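Local coordinates for sporozoite surface protein 2 (Plasmodium vivax, PDB 4HQO) that serves as a sporozoite surface adhesin in gliding motility, its von Willebrand factor A and thrombospondin type 1 domains probably engaging host ligands, at residues Q169-I174 with K185-A190; H115-V120 with K151-R156. The protein carries 4 engineered substitutions. All blocks are in the same frame, centred on the assembly; numbering follows the deposited sequence.

Interaction 1: residues Q169-I174 with K185-A190; sequences QFNRLI and KFYSYA
Tyr187 lays its ring against the side of helix 168-175 that faces strand 187-188, overlapping Asn171 with its phenol end and Arg172 with one of its flanks. Asn171 makes the closer fit. Its CB stands 3.5 Å from Tyr187 CE1 and equally near CZ, approaching the ring obliquely, while the amide plane is turned 61° from that of the ring. Farther along the same side chain, Asn171 ND2 donates a nearly straight hydrogen bond to Tyr187 OH at 3.1 Å (N-H...O angle 168°), with the hydroxyl oxygen lying almost in the amide plane. That amide nitrogen also makes a weak bond to the carbonyl of Thr133, and the stronger polar partner of the Tyr187 hydroxyl is His168 ND1, just before the helix segment. The polar ends of two buried side chains are thus paired with each other and tied to their surroundings, which should limit rotation of both groups.

Arg172 contributes only its aliphatic stem: CG lies 3.7 Å from Tyr187 CD2, on the flank away from CE1. Its chain bends at chi3, and the guanidinium ends up steeply inclined to the ring, without joining the contact. The tyrosine reaches across because its CG is anti to the backbone N (chi1 -180°), which carries the ring out from strand 187-188 to the helix. Both Tyr187 and Asn171 also rest on Val159 of the neighbouring strand 156-161.

The magnesium ion lies about 10 Å from the Asn171 side chain, so this is neighbouring core rather than metal ligation. Helix 168-175 packing on the short edge strand that follows it is the last step of a beta-alpha-beta unit, the repeating element of the Rossmann-like von Willebrand factor A fold.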
ATOM      1  N   GLN A 169      25.877  -7.435   8.509  1.00 45.29           N
ATOM      2  CA  GLN A 169      26.045  -8.231   7.294  1.00 45.05           C
ATOM      3  C   GLN A 169      24.702  -8.810   6.845  1.00 37.99           C
ATOM      4  O   GLN A 169      24.325  -8.681   5.683  1.00 38.85           O
ATOM      5  CB  GLN A 169      27.086  -9.337   7.505  1.00 48.68           C
ATOM      6  CG  GLN A 169      27.349 -10.228   6.284  1.00 55.48           C
ATOM      7  CD  GLN A 169      26.333 -11.359   6.138  1.00 60.28           C
ATOM      8  OE1 GLN A 169      25.851 -11.913   7.130  1.00 60.67           O
ATOM      9  NE2 GLN A 169      25.994 -11.694   4.899  1.00 61.17           N
ATOM     10  N   PHE A 170      23.974  -9.438   7.764  1.00 38.56           N
ATOM     11  CA  PHE A 170      22.684 -10.007   7.403  1.00 37.66           C
ATOM     12  C   PHE A 170      21.646  -8.932   7.084  1.00 40.23           C
ATOM     13  O   PHE A 170      20.861  -9.087   6.147  1.00 39.31           O
ATOM     14  CB  PHE A 170      22.130 -10.943   8.483  1.00 32.21           C
ATOM     15  CG  PHE A 170      20.803 -11.556   8.104  1.00 32.11           C
ATOM     16  CD1 PHE A 170      20.756 -12.696   7.317  1.00 40.34           C
ATOM     17  CD2 PHE A 170      19.605 -10.951   8.479  1.00 36.23           C
ATOM     18  CE1 PHE A 170      19.540 -13.246   6.933  1.00 35.26           C
ATOM     19  CE2 PHE A 170      18.386 -11.492   8.093  1.00 35.34           C
ATOM     20  CZ  PHE A 170      18.360 -12.650   7.327  1.00 33.46           C
ATOM     21  N   ASN A 171      21.610  -7.868   7.886  1.00 37.30           N
ATOM     22  CA  ASN A 171      20.672  -6.774   7.639  1.00 36.35           C
ATOM     23  C   ASN A 171      20.853  -6.179   6.250  1.00 33.47           C
ATOM     24  O   ASN A 171      19.872  -5.906   5.564  1.00 33.66           O
ATOM     25  CB  ASN A 171      20.798  -5.676   8.698  1.00 31.10           C
ATOM     26  CG  ASN A 171      20.030  -5.996   9.974  1.00 30.99           C
ATOM     27  OD1 ASN A 171      19.217  -6.915  10.009  1.00 33.00           O
ATOM     28  ND2 ASN A 171      20.270  -5.215  11.022  1.00 32.10           N
ATOM     29  N   ARG A 172      22.105  -5.989   5.844  1.00 31.06           N
ATOM     30  CA  ARG A 172      22.409  -5.445   4.530  1.00 37.16           C
ATOM     31  C   ARG A 172      22.009  -6.440   3.449  1.00 42.34           C
ATOM     32  O   ARG A 172      21.526  -6.059   2.381  1.00 37.95           O
ATOM     33  CB  ARG A 172      23.900  -5.115   4.401  1.00 41.20           C
ATOM     34  CG  ARG A 172      24.354  -3.882   5.179  1.00 40.14           C
ATOM     35  CD  ARG A 172      25.834  -3.591   4.954  1.00 51.56           C
ATOM     36  NE  ARG A 172      26.036  -2.506   3.995  1.00 74.75           N
ATOM     37  CZ  ARG A 172      26.429  -2.674   2.736  1.00 84.81           C
ATOM     38  NH1 ARG A 172      26.679  -3.889   2.266  1.00 89.42           N
ATOM     39  NH2 ARG A 172      26.579  -1.621   1.945  1.00 87.74           N
ATOM     40  N   LEU A 173      22.213  -7.721   3.731  1.00 38.66           N
ATOM     41  CA  LEU A 173      21.890  -8.760   2.767  1.00 45.38           C
ATOM     42  C   LEU A 173      20.384  -8.798   2.521  1.00 31.15           C
ATOM     43  O   LEU A 173      19.937  -8.742   1.387  1.00 40.16           O
ATOM     44  CB  LEU A 173      22.410 -10.121   3.239  1.00 40.72           C
ATOM     45  CG  LEU A 173      22.268 -11.273   2.250  1.00 38.63           C
ATOM     46  CD1 LEU A 173      23.000 -10.959   0.957  1.00 38.27           C
ATOM     47  CD2 LEU A 173      22.802 -12.555   2.878  1.00 44.67           C
ATOM     48  N   ILE A 174      19.598  -8.855   3.583  1.00 34.23           N
ATOM     49  CA  ILE A 174      18.153  -8.916   3.411  1.00 36.85           C
ATOM     50  C   ILE A 174      17.599  -7.607   2.826  1.00 44.03           C
ATOM     51  O   ILE A 174      16.575  -7.609   2.150  1.00 38.09           O
ATOM     52  CB  ILE A 174      17.422  -9.330   4.715  1.00 34.89           C
ATOM     53  CG1 ILE A 174      16.001  -9.806   4.401  1.00 36.05           C
ATOM     54  CG2 ILE A 174      17.403  -8.177   5.755  1.00 29.61           C
ATOM     55  CD1 ILE A 174      15.309 -10.492   5.568  1.00 29.10           C
ATOM     56  N   LYS A 185      20.528   2.599   0.125  1.00 48.60           N
ATOM     57  CA  LYS A 185      19.282   3.328   0.316  1.00 43.50           C
ATOM     58  C   LYS A 185      18.225   2.495   1.030  1.00 43.47           C
ATOM     59  O   LYS A 185      17.083   2.935   1.183  1.00 43.61           O
ATOM     60  CB  LYS A 185      18.728   3.791  -1.037  1.00 48.65           C
ATOM     61  CG  LYS A 185      19.686   4.650  -1.858  1.00 61.11           C
ATOM     62  CD  LYS A 185      20.207   5.833  -1.046  1.00 76.08           C
ATOM     63  CE  LYS A 185      21.138   6.725  -1.862  1.00 82.09           C
ATOM     64  NZ  LYS A 185      20.424   7.449  -2.954  1.00 81.73           N
ATOM     65  N   PHE A 186      18.590   1.295   1.464  1.00 39.54           N
ATOM     66  CA  PHE A 186      17.594   0.373   2.012  1.00 40.75           C
ATOM     67  C   PHE A 186      17.845  -0.017   3.465  1.00 36.13           C
ATOM     68  O   PHE A 186      17.064  -0.759   4.061  1.00 30.41           O
ATOM     69  CB  PHE A 186      17.498  -0.879   1.128  1.00 41.80           C
ATOM     70  CG  PHE A 186      17.177  -0.570  -0.300  1.00 43.09           C
ATOM     71  CD1 PHE A 186      15.891  -0.222  -0.671  1.00 44.56           C
ATOM     72  CD2 PHE A 186      18.163  -0.597  -1.266  1.00 45.85           C
ATOM     73  CE1 PHE A 186      15.592   0.080  -1.980  1.00 38.12           C
ATOM     74  CE2 PHE A 186      17.868  -0.296  -2.577  1.00 49.22           C
ATOM     75  CZ  PHE A 186      16.584   0.042  -2.934  1.00 42.05           C
ATOM     76  N   TYR A 187      18.938   0.478   4.029  1.00 37.00           N
ATOM     77  CA  TYR A 187      19.313   0.123   5.389  1.00 35.72           C
ATOM     78  C   TYR A 187      19.803   1.347   6.148  1.00 31.74           C
ATOM     79  O   TYR A 187      20.616   2.126   5.639  1.00 34.70           O
ATOM     80  CB  TYR A 187      20.408  -0.948   5.368  1.00 35.70           C
ATOM     81  CG  TYR A 187      20.880  -1.415   6.736  1.00 32.13           C
ATOM     82  CD1 TYR A 187      19.974  -1.768   7.720  1.00 33.72           C
ATOM     83  CD2 TYR A 187      22.233  -1.529   7.024  1.00 36.10           C
ATOM     84  CE1 TYR A 187      20.395  -2.207   8.960  1.00 32.17           C
ATOM     85  CE2 TYR A 187      22.666  -1.969   8.268  1.00 42.76           C
ATOM     86  CZ  TYR A 187      21.739  -2.307   9.229  1.00 39.59           C
ATOM     87  OH  TYR A 187      22.147  -2.752  10.463  1.00 39.24           O
ATOM     88  N   SER A 188      19.310   1.504   7.371  1.00 33.03           N
ATOM     89  CA  SER A 188      19.785   2.555   8.267  1.00 35.23           C
ATOM     90  C   SER A 188      19.975   1.967   9.661  1.00 32.89           C
ATOM     91  O   SER A 188      19.161   1.168  10.118  1.00 35.50           O
ATOM     92  CB  SER A 188      18.768   3.695   8.326  1.00 38.29           C
ATOM     93  OG  SER A 188      19.214   4.738   9.179  1.00 42.53           O
ATOM     94  N   TYR A 189      21.050   2.350  10.338  1.00 42.83           N
ATOM     95  CA  TYR A 189      21.261   1.888  11.706  1.00 56.02           C
ATOM     96  C   TYR A 189      21.692   3.001  12.665  1.00 60.75           C
ATOM     97  O   TYR A 189      22.362   2.746  13.663  1.00 76.60           O
ATOM     98  CB  TYR A 189      22.232   0.702  11.753  1.00 56.44           C
ATOM     99  CG  TYR A 189      23.649   1.015  11.344  1.00 70.88           C
ATOM    100  CD1 TYR A 189      23.989   1.170  10.006  1.00 82.84           C
ATOM    101  CD2 TYR A 189      24.658   1.131  12.294  1.00 78.38           C
ATOM    102  CE1 TYR A 189      25.292   1.448   9.626  1.00 94.83           C
ATOM    103  CE2 TYR A 189      25.964   1.405  11.925  1.00 89.28           C
ATOM    104  CZ  TYR A 189      26.275   1.562  10.589  1.00 98.08           C
ATOM    105  OH  TYR A 189      27.574   1.836  10.216  1.00105.20           O
ATOM    106  N   ALA A 190      21.292   4.230  12.359  1.00 52.22           N
ATOM    107  CA  ALA A 190      21.527   5.366  13.248  1.00 48.17           C
ATOM    108  C   ALA A 190      20.274   5.675  14.077  1.00 48.18           C
ATOM    109  O   ALA A 190      19.643   4.771  14.623  1.00 57.03           O
ATOM    110  CB  ALA A 190      21.966   6.573  12.456  1.00 40.70           C
TER

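Interaction 2: residues H115-V120 with K151-R156; sequences HLNDRV and KQRNVR. Engineered in segment 151-156: Arg156 (natural residue Ser).
Leu116 and Arg153 run past one another in opposite senses, each side chain reaching back toward the segment that bears the other. The leucine CB sits over one face of the guanidinium, displaced toward its rim, and comes within 3.6 Å of Arg153 NH2. Farther out, Leu116 CD1 passes the stem of the arginine and meets Val155 CG2 at 3.6 Å, an apolar touch between side chains set obliquely. Val155, the buried member of the group, also lies on Leu150 and on Val129 of strand 126-133, so the leucine bridges from the arginine to the edge of the core.

Both segments belong to the von Willebrand factor A domain and hold the C-terminal ends of helices 105-117 and 140-152. Each helix finishes in a Schellman motif with a residue of positive phi, Arg119 in one and Asn154 in the other. The contact therefore joins two neighbouring helix ends, away from the metal sites.

Asn117 meets Arg153 at about a right angle, with amide and guanidinium planes 36° apart. The arginine presents its end: NH1 and NH2 both donate to the single oxygen Asn117 OD1, at 2.8 Å and 2.9 Å respectively. For the guanidinium the acceptor is almost in plane, but for the amide both nitrogens arrive from the same face. NH1 stands well above the carbonyl plane and NH2 is tilted from it by 21°, and both hydrogen bonds are appreciably bent, because two nitrogens of one rigid guanidinium converge on a single oxygen. Arg153 turns at chi3 (80°), having left its CA with CG beside the backbone N, and this brings the guanidinium across to the other helix end. Its NH1 is also hydrogen-bonded to Gln113 OE1, one turn earlier on helix 105-117.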
ATOM      1  N   HIS A 115      -1.289 -10.782   3.392  1.00 29.15           N
ATOM      2  CA  HIS A 115      -2.087  -9.609   3.021  1.00 30.85           C
ATOM      3  C   HIS A 115      -2.259  -9.545   1.515  1.00 35.77           C
ATOM      4  O   HIS A 115      -3.377  -9.385   1.012  1.00 33.90           O
ATOM      5  CB  HIS A 115      -1.431  -8.317   3.512  1.00 27.22           C
ATOM      6  CG  HIS A 115      -1.769  -7.962   4.929  1.00 31.78           C
ATOM      7  ND1 HIS A 115      -1.249  -8.640   6.012  1.00 37.21           N
ATOM      8  CD2 HIS A 115      -2.569  -6.997   5.435  1.00 39.49           C
ATOM      9  CE1 HIS A 115      -1.720  -8.105   7.124  1.00 37.49           C
ATOM     10  NE2 HIS A 115      -2.524  -7.105   6.805  1.00 31.07           N
ATOM     11  N   LEU A 116      -1.145  -9.678   0.798  1.00 31.52           N
ATOM     12  CA  LEU A 116      -1.170  -9.634  -0.657  1.00 33.50           C
ATOM     13  C   LEU A 116      -1.968 -10.800  -1.208  1.00 42.85           C
ATOM     14  O   LEU A 116      -2.755 -10.630  -2.138  1.00 43.61           O
ATOM     15  CB  LEU A 116       0.246  -9.650  -1.234  1.00 36.82           C
ATOM     16  CG  LEU A 116       1.202  -8.614  -0.649  1.00 46.77           C
ATOM     17  CD1 LEU A 116       2.560  -8.743  -1.305  1.00 43.74           C
ATOM     18  CD2 LEU A 116       0.649  -7.204  -0.799  1.00 41.06           C
ATOM     19  N   ASN A 117      -1.765 -11.985  -0.630  1.00 41.25           N
ATOM     20  CA  ASN A 117      -2.472 -13.176  -1.091  1.00 42.12           C
ATOM     21  C   ASN A 117      -3.979 -13.042  -0.934  1.00 38.69           C
ATOM     22  O   ASN A 117      -4.731 -13.432  -1.812  1.00 37.14           O
ATOM     23  CB  ASN A 117      -1.979 -14.433  -0.364  1.00 41.86           C
ATOM     24  CG  ASN A 117      -0.595 -14.868  -0.821  1.00 49.63           C
ATOM     25  OD1 ASN A 117      -0.115 -14.446  -1.877  1.00 50.38           O
ATOM     26  ND2 ASN A 117       0.050 -15.721  -0.032  1.00 52.75           N
ATOM     27  N   ASP A 118      -4.411 -12.477   0.187  1.00 39.61           N
ATOM     28  CA  ASP A 118      -5.832 -12.350   0.481  1.00 51.27           C
ATOM     29  C   ASP A 118      -6.405 -11.067  -0.091  1.00 47.83           C
ATOM     30  O   ASP A 118      -7.591 -10.799   0.070  1.00 41.93           O
ATOM     31  CB  ASP A 118      -6.074 -12.368   1.991  1.00 50.21           C
ATOM     32  CG  ASP A 118      -5.830 -13.729   2.609  1.00 60.86           C
ATOM     33  OD1 ASP A 118      -6.116 -14.750   1.949  1.00 68.60           O
ATOM     34  OD2 ASP A 118      -5.360 -13.774   3.762  1.00 68.94           O
ATOM     35  N   ARG A 119      -5.557 -10.273  -0.738  1.00 37.03           N
ATOM     36  CA  ARG A 119      -5.962  -8.983  -1.277  1.00 42.34           C
ATOM     37  C   ARG A 119      -6.560  -8.079  -0.185  1.00 43.00           C
ATOM     38  O   ARG A 119      -7.598  -7.451  -0.380  1.00 47.42           O
ATOM     39  CB  ARG A 119      -6.935  -9.178  -2.448  1.00 43.71           C
ATOM     40  CG  ARG A 119      -6.439 -10.207  -3.473  1.00 49.26           C
ATOM     41  CD  ARG A 119      -7.459 -10.457  -4.564  1.00 65.87           C
ATOM     42  NE  ARG A 119      -7.736  -9.235  -5.316  1.00 96.05           N
ATOM     43  CZ  ARG A 119      -7.066  -8.851  -6.399  1.00105.37           C
ATOM     44  NH1 ARG A 119      -6.074  -9.599  -6.869  1.00106.73           N
ATOM     45  NH2 ARG A 119      -7.390  -7.719  -7.011  1.00106.21           N
ATOM     46  N   VAL A 120      -5.884  -8.024   0.960  1.00 40.26           N
ATOM     47  CA  VAL A 120      -6.273  -7.154   2.071  1.00 36.69           C
ATOM     48  C   VAL A 120      -5.661  -5.760   1.876  1.00 40.64           C
ATOM     49  O   VAL A 120      -6.223  -4.761   2.311  1.00 45.02           O
ATOM     50  CB  VAL A 120      -5.826  -7.763   3.433  1.00 41.26           C
ATOM     51  CG1 VAL A 120      -6.172  -6.840   4.620  1.00 34.62           C
ATOM     52  CG2 VAL A 120      -6.463  -9.118   3.626  1.00 43.50           C
ATOM     53  N   LYS A 151       9.737  -8.734  -2.564  1.00 30.56           N
ATOM     54  CA  LYS A 151      10.321  -7.813  -3.525  1.00 39.92           C
ATOM     55  C   LYS A 151       9.889  -8.132  -4.946  1.00 47.69           C
ATOM     56  O   LYS A 151       9.662  -7.221  -5.744  1.00 44.07           O
ATOM     57  CB  LYS A 151      11.845  -7.830  -3.408  1.00 35.76           C
ATOM     58  CG  LYS A 151      12.335  -7.376  -2.018  1.00 40.88           C
ATOM     59  CD  LYS A 151      13.855  -7.292  -1.979  1.00 49.55           C
ATOM     60  CE  LYS A 151      14.378  -7.021  -0.577  1.00 45.97           C
ATOM     61  NZ  LYS A 151      15.867  -6.846  -0.589  1.00 44.71           N
ATOM     62  N   GLN A 152       9.759  -9.423  -5.250  1.00 43.13           N
ATOM     63  CA  GLN A 152       9.337  -9.870  -6.574  1.00 45.67           C
ATOM     64  C   GLN A 152       7.897  -9.478  -6.871  1.00 44.37           C
ATOM     65  O   GLN A 152       7.477  -9.464  -8.027  1.00 50.05           O
ATOM     66  CB  GLN A 152       9.493 -11.389  -6.720  1.00 48.46           C
ATOM     67  CG  GLN A 152      10.888 -11.842  -7.115  1.00 63.77           C
ATOM     68  CD  GLN A 152      11.042 -13.358  -7.091  1.00 81.80           C
ATOM     69  OE1 GLN A 152      10.167 -14.079  -6.601  1.00 76.28           O
ATOM     70  NE2 GLN A 152      12.158 -13.846  -7.622  1.00 93.99           N
ATOM     71  N   ARG A 153       7.138  -9.177  -5.824  1.00 40.00           N
ATOM     72  CA  ARG A 153       5.754  -8.751  -5.988  1.00 46.20           C
ATOM     73  C   ARG A 153       5.641  -7.242  -5.844  1.00 40.24           C
ATOM     74  O   ARG A 153       4.584  -6.745  -5.468  1.00 45.66           O
ATOM     75  CB  ARG A 153       4.862  -9.401  -4.928  1.00 41.85           C
ATOM     76  CG  ARG A 153       4.982 -10.898  -4.829  1.00 56.34           C
ATOM     77  CD  ARG A 153       4.171 -11.404  -3.650  1.00 54.31           C
ATOM     78  NE  ARG A 153       2.756 -11.499  -3.988  1.00 53.09           N
ATOM     79  CZ  ARG A 153       1.881 -12.246  -3.330  1.00 47.55           C
ATOM     80  NH1 ARG A 153       2.271 -12.963  -2.284  1.00 43.53           N
ATOM     81  NH2 ARG A 153       0.616 -12.276  -3.718  1.00 44.77           N
ATOM     82  N   ASN A 154       6.742  -6.530  -6.081  1.00 37.87           N
ATOM     83  CA  ASN A 154       6.758  -5.059  -6.017  1.00 41.69           C
ATOM     84  C   ASN A 154       6.602  -4.436  -4.613  1.00 44.59           C
ATOM     85  O   ASN A 154       6.189  -3.285  -4.471  1.00 39.42           O
ATOM     86  CB  ASN A 154       5.717  -4.468  -6.981  1.00 47.96           C
ATOM     87  CG  ASN A 154       6.101  -3.096  -7.481  1.00 66.25           C
ATOM     88  OD1 ASN A 154       7.270  -2.827  -7.752  1.00 72.77           O
ATOM     89  ND2 ASN A 154       5.114  -2.211  -7.595  1.00 67.62           N
ATOM     90  N   VAL A 155       6.932  -5.193  -3.577  1.00 40.37           N
ATOM     91  CA  VAL A 155       6.942  -4.645  -2.225  1.00 33.59           C
ATOM     92  C   VAL A 155       8.297  -3.979  -1.982  1.00 36.27           C
ATOM     93  O   VAL A 155       9.333  -4.554  -2.304  1.00 37.79           O
ATOM     94  CB  VAL A 155       6.700  -5.751  -1.160  1.00 36.07           C
ATOM     95  CG1 VAL A 155       6.671  -5.161   0.236  1.00 34.50           C
ATOM     96  CG2 VAL A 155       5.398  -6.507  -1.439  1.00 28.76           C
ATOM     97  N   ARG A 156       8.295  -2.768  -1.427  1.00 37.27           N
ATOM     98  CA  ARG A 156       9.550  -2.113  -1.047  1.00 32.56           C
ATOM     99  C   ARG A 156       9.921  -2.528   0.367  1.00 32.15           C
ATOM    100  O   ARG A 156       9.045  -2.675   1.212  1.00 33.72           O
ATOM    101  CB  ARG A 156       9.423  -0.587  -1.123  1.00 33.96           C
ATOM    102  CG  ARG A 156       9.195  -0.047  -2.532  1.00 60.58           C
ATOM    103  CD  ARG A 156       7.714   0.154  -2.828  1.00 73.59           C
ATOM    104  NE  ARG A 156       7.481   0.668  -4.177  1.00 89.22           N
ATOM    105  CZ  ARG A 156       7.562   1.952  -4.518  1.00 95.38           C
ATOM    106  NH1 ARG A 156       7.879   2.869  -3.608  1.00 93.56           N
ATOM    107  NH2 ARG A 156       7.329   2.321  -5.771  1.00 98.13           N
TER

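From the N terminus, helix 105-117 ends at residues 115-120, and the chain then runs through strand 126-133 and helix 140-152 before interaction 2 closes that excursion at residues 151-156. The segment runs straight into strand 156-161, whose first residue it contains, and the chain goes on to helix 168-175, where interaction 1 opens; after ten intervening residues, segment 185-190 with its strand 187-188 closes this shorter loop. The two contacts are in series, neither nested nor crossed, with centres about 21 Å apart. Interaction 2 joins two helix ends, whereas interaction 1 fastens a helix to the edge strand of the central sheet. A probable hydrogen bond from Lys151 NZ to Ile174 O, 2.9 Å long, links the two directly.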